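PDB 6JOO: CRISPR-associated protein,CRISPR-associated endonuclease Cas9 from Corynebacterium diphtheriae, which serves, in its full natural form, as an RNA-guided, magnesium-dependent CRISPR endonuclease that cuts both strands of target DNA with HNH and RuvC-like domains. Local coordinates for residues Tyr755-Gly760 with Gly809-Leu814; Val901-Arg906 with Val922-Gln927. One frame throughout, in Å; residues are numbered along the deposited sequence.

Both contacts lie in the C-terminal part of this engineered fusion, as antiparallel strand pairings on the same side of the chain's centre, with their centres about 18 Å apart. Contact 1 comes first and lies in the Topo-homology region, where it joins strands 749-757 and 811-817 of a three-stranded sheet. Contact 2 follows in the C-terminal domain and pairs strand 902-904 with 924-925, the last strand of the chain, at the edge of a five-stranded sheet. The two meet directly: the C-terminal carboxylate of Gln927 forms a salt bridge with Lys756, and Leu814 packs against Trp924 and Gln927. The end of the chain is thereby tied back to the Topo-homology region.

Contact 1: residues Tyr755-Gly760 with Gly809-Leu814; sequences YKITSG and GNAEYL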
loop_
_atom_site.group_PDB
_atom_site.type_symbol
_atom_site.label_atom_id
_atom_site.label_comp_id
_atom_site.label_asym_id
_atom_site.label_seq_id
_atom_site.Cartn_x
_atom_site.Cartn_y
_atom_site.Cartn_z
ATOM N N TYR A 755 -26.606 -19.897 7.423
ATOM C CA TYR A 755 -28.029 -20.056 7.688
ATOM C C TYR A 755 -28.378 -21.521 7.916
ATOM O O TYR A 755 -27.734 -22.425 7.375
ATOM C CB TYR A 755 -28.879 -19.513 6.532
ATOM C CG TYR A 755 -28.808 -18.013 6.345
ATOM C CD1 TYR A 755 -27.748 -17.430 5.660
ATOM C CD2 TYR A 755 -29.806 -17.181 6.840
ATOM C CE1 TYR A 755 -27.677 -16.063 5.482
ATOM C CE2 TYR A 755 -29.745 -15.809 6.667
ATOM C CZ TYR A 755 -28.677 -15.255 5.986
ATOM O OH TYR A 755 -28.599 -13.891 5.803
ATOM N N LYS A 756 -29.403 -21.740 8.736
ATOM C CA LYS A 756 -30.057 -23.033 8.882
ATOM C C LYS A 756 -31.417 -22.941 8.212
ATOM O O LYS A 756 -32.225 -22.075 8.564
ATOM C CB LYS A 756 -30.216 -23.423 10.349
ATOM C CG LYS A 756 -31.283 -24.481 10.562
ATOM C CD LYS A 756 -31.655 -24.604 12.021
ATOM C CE LYS A 756 -30.524 -25.214 12.814
ATOM N NZ LYS A 756 -30.866 -25.325 14.257
ATOM N N ILE A 757 -31.668 -23.826 7.257
ATOM C CA ILE A 757 -32.900 -23.814 6.480
ATOM C C ILE A 757 -33.780 -24.951 6.979
ATOM O O ILE A 757 -33.436 -26.129 6.840
ATOM C CB ILE A 757 -32.618 -23.933 4.979
ATOM C CG1 ILE A 757 -31.778 -22.745 4.522
ATOM C CG2 ILE A 757 -33.920 -24.007 4.199
ATOM C CD1 ILE A 757 -31.534 -22.700 3.047
ATOM N N THR A 758 -34.916 -24.595 7.569
ATOM C CA THR A 758 -35.885 -25.562 8.077
ATOM C C THR A 758 -37.001 -25.667 7.045
ATOM O O THR A 758 -37.950 -24.882 7.043
ATOM C CB THR A 758 -36.413 -25.139 9.443
ATOM O OG1 THR A 758 -36.985 -23.828 9.348
ATOM C CG2 THR A 758 -35.285 -25.115 10.460
ATOM N N SER A 759 -36.877 -26.640 6.148
ATOM C CA SER A 759 -37.851 -26.844 5.088
ATOM C C SER A 759 -38.840 -27.958 5.398
ATOM O O SER A 759 -39.695 -28.259 4.559
ATOM C CB SER A 759 -37.137 -27.145 3.767
ATOM O OG SER A 759 -36.398 -28.349 3.853
ATOM N N GLY A 760 -38.752 -28.570 6.577
ATOM C CA GLY A 760 -39.586 -29.691 6.935
ATOM C C GLY A 760 -39.016 -31.038 6.543
ATOM O O GLY A 760 -39.227 -32.023 7.258
ATOM N N GLY A 809 -39.171 -17.197 4.992
ATOM C CA GLY A 809 -38.899 -17.177 6.413
ATOM C C GLY A 809 -38.464 -18.497 7.005
ATOM O O GLY A 809 -38.733 -18.752 8.184
ATOM N N ASN A 810 -37.798 -19.347 6.228
ATOM C CA ASN A 810 -37.348 -20.646 6.707
ATOM C C ASN A 810 -35.839 -20.715 6.868
ATOM O O ASN A 810 -35.300 -21.791 7.147
ATOM C CB ASN A 810 -37.829 -21.750 5.768
ATOM C CG ASN A 810 -39.308 -22.016 5.906
ATOM O OD1 ASN A 810 -40.092 -21.722 5.006
ATOM N ND2 ASN A 810 -39.703 -22.569 7.048
ATOM N N ALA A 811 -35.146 -19.596 6.701
ATOM C CA ALA A 811 -33.700 -19.530 6.857
ATOM C C ALA A 811 -33.387 -18.744 8.121
ATOM O O ALA A 811 -33.786 -17.583 8.247
ATOM C CB ALA A 811 -33.044 -18.883 5.639
ATOM N N GLU A 812 -32.681 -19.381 9.052
ATOM C CA GLU A 812 -32.349 -18.789 10.344
ATOM C C GLU A 812 -30.896 -18.331 10.325
ATOM O O GLU A 812 -29.981 -19.155 10.240
ATOM C CB GLU A 812 -32.592 -19.783 11.479
ATOM C CG GLU A 812 -32.151 -19.284 12.850
ATOM C CD GLU A 812 -32.199 -20.373 13.911
ATOM O OE1 GLU A 812 -32.664 -21.490 13.603
ATOM O OE2 GLU A 812 -31.764 -20.113 15.054
ATOM N N TYR A 813 -30.693 -17.019 10.408
ATOM C CA TYR A 813 -29.349 -16.468 10.522
ATOM C C TYR A 813 -28.710 -16.937 11.825
ATOM O O TYR A 813 -29.192 -16.616 12.915
ATOM C CB TYR A 813 -29.412 -14.941 10.461
ATOM C CG TYR A 813 -28.081 -14.242 10.265
ATOM C CD1 TYR A 813 -26.914 -14.963 10.050
ATOM C CD2 TYR A 813 -27.997 -12.856 10.303
ATOM C CE1 TYR A 813 -25.705 -14.325 9.877
ATOM C CE2 TYR A 813 -26.793 -12.207 10.128
ATOM C CZ TYR A 813 -25.647 -12.946 9.917
ATOM O OH TYR A 813 -24.437 -12.308 9.744
ATOM N N LEU A 814 -27.629 -17.712 11.706
ATOM C CA LEU A 814 -26.900 -18.259 12.845
ATOM C C LEU A 814 -25.633 -17.483 13.178
ATOM O O LEU A 814 -25.345 -17.255 14.356
ATOM C CB LEU A 814 -26.530 -19.725 12.586
ATOM C CG LEU A 814 -27.662 -20.677 12.189
ATOM C CD1 LEU A 814 -27.139 -22.083 11.903
ATOM C CD2 LEU A 814 -28.728 -20.709 13.268
#
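Tyr755-Ile757 and Ala811-Leu814 run antiparallel, their axes 4.4 Å apart at closest approach and 155° between directions. Lys756 and Glu812 form the hydrogen-bonded pair: Glu812 N reaches Lys756 O at 2.8 Å, and Lys756 N returns a bond to Glu812 O. Beyond the pairing, Thr758 N donates to Asn810 O at 2.9 Å, almost in line with the carbonyl. On one face of the sheet, Tyr755 and Tyr813 bring their rings near parallel, at 22°, but slid so far that they barely overlap. Between these two side chains the nearest approach is Tyr755 CE2 to Tyr813 CB, 3.9 Å, while the methyl of Ala811 touches Tyr755 CD2 and, more loosely, Ile757 CG1. On the other face, Lys756 and Glu812 lie alongside each other, both starting with CG anti to the backbone N. Lys756 then bends at chi3, and its NZ stays 4.3 Å from Glu812 OE1, too long for a salt bridge; the ammonium pairs instead with the C-terminal carboxylate of Gln927. Leu814 CD1 rests on Lys756 CB at 3.7 Å. Strand 749-757 is the middle one of three in the antiparallel sheet of the Topo-homology region, with 764-771 along its other edge. Helix 800-808 leads through Gly809 into the second strand, and its Leu802 and Leu806 cover the face carrying Tyr755 and Ala811.

Contact 2: residues Val901-Arg906 with Val922-Gln927; sequences VTVVRR and VTWKVQ
Val903 covers one face of the Trp924 indole, its CB 3.8 Å from the centroid of the five-membered ring in a CH-pi contact and its CG2 over CE2. At the indole edge come Val922 O and the guanidinium of Arg905, its plane turned 54° from the ring; the two donors Arg905 NH2 and Trp924 NE1 do not bond each other. Val903 CG1 lies over one face of that guanidinium, while Val922 O sits at its edge, near the plane, and accepts a 3.1 Å bond from Arg905 NH2. A bend at chi2 (70°) folds the arginine back toward Val922, and NH1 makes a salt bridge with Asp821. Trp924 CG stands between its backbone N and carbonyl carbon (chi1 60°), which swings the indole flat against Val903. Backbone bonds join Val903 N to Trp924 O at 2.8 Å and Trp924 N to Val903 O; Val926 N reaches Val901 O. Past this pairing, Thr923 OG1 accepts from Arg905 N at 2.9 Å, a nearly straight bond. Val926 CG2 meets Val903 CG2 at 4.1 Å. This short antiparallel strand pair closes one edge of the five-stranded sheet of the Cas9 C-terminal domain, with strand 822-824 on the other side of 902-904.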
loop_
_atom_site.group_PDB
_atom_site.type_symbol
_atom_site.label_atom_id
_atom_site.label_comp_id
_atom_site.label_asym_id
_atom_site.label_seq_id
_atom_site.Cartn_x
_atom_site.Cartn_y
_atom_site.Cartn_z
ATOM N N VAL A 901 -19.209 -28.516 13.591
ATOM C CA VAL A 901 -18.247 -27.437 13.400
ATOM C C VAL A 901 -18.470 -26.353 14.444
ATOM O O VAL A 901 -19.610 -25.976 14.738
ATOM C CB VAL A 901 -18.351 -26.865 11.972
ATOM C CG1 VAL A 901 -17.390 -25.700 11.783
ATOM C CG2 VAL A 901 -18.089 -27.951 10.939
ATOM N N THR A 902 -17.369 -25.850 15.004
ATOM C CA THR A 902 -17.374 -24.747 15.955
ATOM C C THR A 902 -16.420 -23.670 15.460
ATOM O O THR A 902 -15.269 -23.966 15.121
ATOM C CB THR A 902 -16.954 -25.208 17.355
ATOM O OG1 THR A 902 -17.716 -26.361 17.733
ATOM C CG2 THR A 902 -17.188 -24.107 18.374
ATOM N N VAL A 903 -16.901 -22.434 15.412
ATOM C CA VAL A 903 -16.091 -21.285 15.026
ATOM C C VAL A 903 -15.387 -20.757 16.269
ATOM O O VAL A 903 -16.038 -20.442 17.270
ATOM C CB VAL A 903 -16.966 -20.199 14.378
ATOM C CG1 VAL A 903 -16.122 -19.043 13.863
ATOM C CG2 VAL A 903 -17.809 -20.796 13.265
ATOM N N VAL A 904 -14.063 -20.658 16.210
ATOM C CA VAL A 904 -13.235 -20.379 17.380
ATOM C C VAL A 904 -12.602 -19.003 17.223
ATOM O O VAL A 904 -11.869 -18.754 16.258
ATOM C CB VAL A 904 -12.163 -21.462 17.575
ATOM C CG1 VAL A 904 -11.330 -21.185 18.813
ATOM C CG2 VAL A 904 -12.817 -22.821 17.668
ATOM N N ARG A 905 -12.882 -18.113 18.174
ATOM C CA ARG A 905 -12.252 -16.802 18.259
ATOM C C ARG A 905 -11.444 -16.730 19.546
ATOM O O ARG A 905 -11.863 -17.259 20.579
ATOM C CB ARG A 905 -13.285 -15.670 18.221
ATOM C CG ARG A 905 -13.746 -15.273 16.823
ATOM C CD ARG A 905 -14.600 -16.344 16.155
ATOM N NE ARG A 905 -14.971 -15.969 14.792
ATOM C CZ ARG A 905 -16.175 -15.533 14.432
ATOM N NH1 ARG A 905 -16.415 -15.214 13.166
ATOM N NH2 ARG A 905 -17.140 -15.421 15.335
ATOM N N ARG A 906 -10.287 -16.075 19.485
ATOM C CA ARG A 906 -9.347 -16.064 20.598
ATOM C C ARG A 906 -8.939 -14.637 20.946
ATOM O O ARG A 906 -9.077 -13.712 20.143
ATOM C CB ARG A 906 -8.092 -16.892 20.285
ATOM C CG ARG A 906 -8.374 -18.305 19.798
ATOM C CD ARG A 906 -7.091 -19.061 19.469
ATOM N NE ARG A 906 -7.361 -20.426 19.029
ATOM C CZ ARG A 906 -7.553 -21.454 19.851
ATOM N NH1 ARG A 906 -7.507 -21.269 21.162
ATOM N NH2 ARG A 906 -7.794 -22.663 19.361
ATOM N N VAL A 922 -16.842 -13.683 18.882
ATOM C CA VAL A 922 -17.007 -14.664 19.945
ATOM C C VAL A 922 -17.155 -16.058 19.348
ATOM O O VAL A 922 -17.652 -16.231 18.232
ATOM C CB VAL A 922 -18.210 -14.299 20.848
ATOM C CG1 VAL A 922 -19.345 -15.317 20.728
ATOM C CG2 VAL A 922 -17.755 -14.145 22.285
ATOM N N THR A 923 -16.694 -17.057 20.101
ATOM C CA THR A 923 -16.786 -18.446 19.669
ATOM C C THR A 923 -18.234 -18.917 19.699
ATOM O O THR A 923 -18.944 -18.710 20.688
ATOM C CB THR A 923 -15.922 -19.334 20.565
ATOM O OG1 THR A 923 -14.535 -19.113 20.274
ATOM C CG2 THR A 923 -16.265 -20.809 20.371
ATOM N N TRP A 924 -18.673 -19.549 18.612
ATOM C CA TRP A 924 -20.030 -20.064 18.511
ATOM C C TRP A 924 -20.006 -21.390 17.765
ATOM O O TRP A 924 -19.063 -21.699 17.035
ATOM C CB TRP A 924 -20.969 -19.066 17.820
ATOM C CG TRP A 924 -20.556 -18.703 16.427
ATOM C CD1 TRP A 924 -19.518 -17.896 16.062
ATOM C CD2 TRP A 924 -21.185 -19.122 15.210
ATOM N NE1 TRP A 924 -19.455 -17.793 14.694
ATOM C CE2 TRP A 924 -20.468 -18.535 14.148
ATOM C CE3 TRP A 924 -22.282 -19.938 14.917
ATOM C CZ2 TRP A 924 -20.813 -18.739 12.815
ATOM C CZ3 TRP A 924 -22.621 -20.139 13.593
ATOM C CH2 TRP A 924 -21.888 -19.542 12.558
ATOM N N LYS A 925 -21.061 -22.174 17.965
ATOM C CA LYS A 925 -21.171 -23.513 17.408
ATOM C C LYS A 925 -22.253 -23.529 16.338
ATOM O O LYS A 925 -23.360 -23.029 16.557
ATOM C CB LYS A 925 -21.490 -24.533 18.503
ATOM C CG LYS A 925 -21.562 -25.969 18.019
ATOM C CD LYS A 925 -21.592 -26.934 19.190
ATOM C CE LYS A 925 -21.350 -28.359 18.728
ATOM N NZ LYS A 925 -21.150 -29.299 19.866
ATOM N N VAL A 926 -21.928 -24.102 15.182
ATOM C CA VAL A 926 -22.862 -24.171 14.063
ATOM C C VAL A 926 -23.798 -25.351 14.307
ATOM O O VAL A 926 -23.392 -26.509 14.184
ATOM C CB VAL A 926 -22.128 -24.311 12.724
ATOM C CG1 VAL A 926 -23.103 -24.191 11.564
ATOM C CG2 VAL A 926 -21.026 -23.270 12.611
ATOM N N GLN A 927 -25.048 -25.057 14.661
ATOM C CA GLN A 927 -26.050 -26.092 14.905
ATOM C C GLN A 927 -27.456 -25.502 14.917
ATOM O O GLN A 927 -27.642 -24.286 14.969
ATOM C CB GLN A 927 -25.787 -26.806 16.234
ATOM C CG GLN A 927 -25.978 -25.906 17.445
ATOM C CD GLN A 927 -25.749 -26.618 18.765
ATOM O OE1 GLN A 927 -25.520 -27.826 18.807
ATOM N NE2 GLN A 927 -25.812 -25.863 19.856
ATOM O OXT GLN A 927 -28.445 -26.236 14.889
#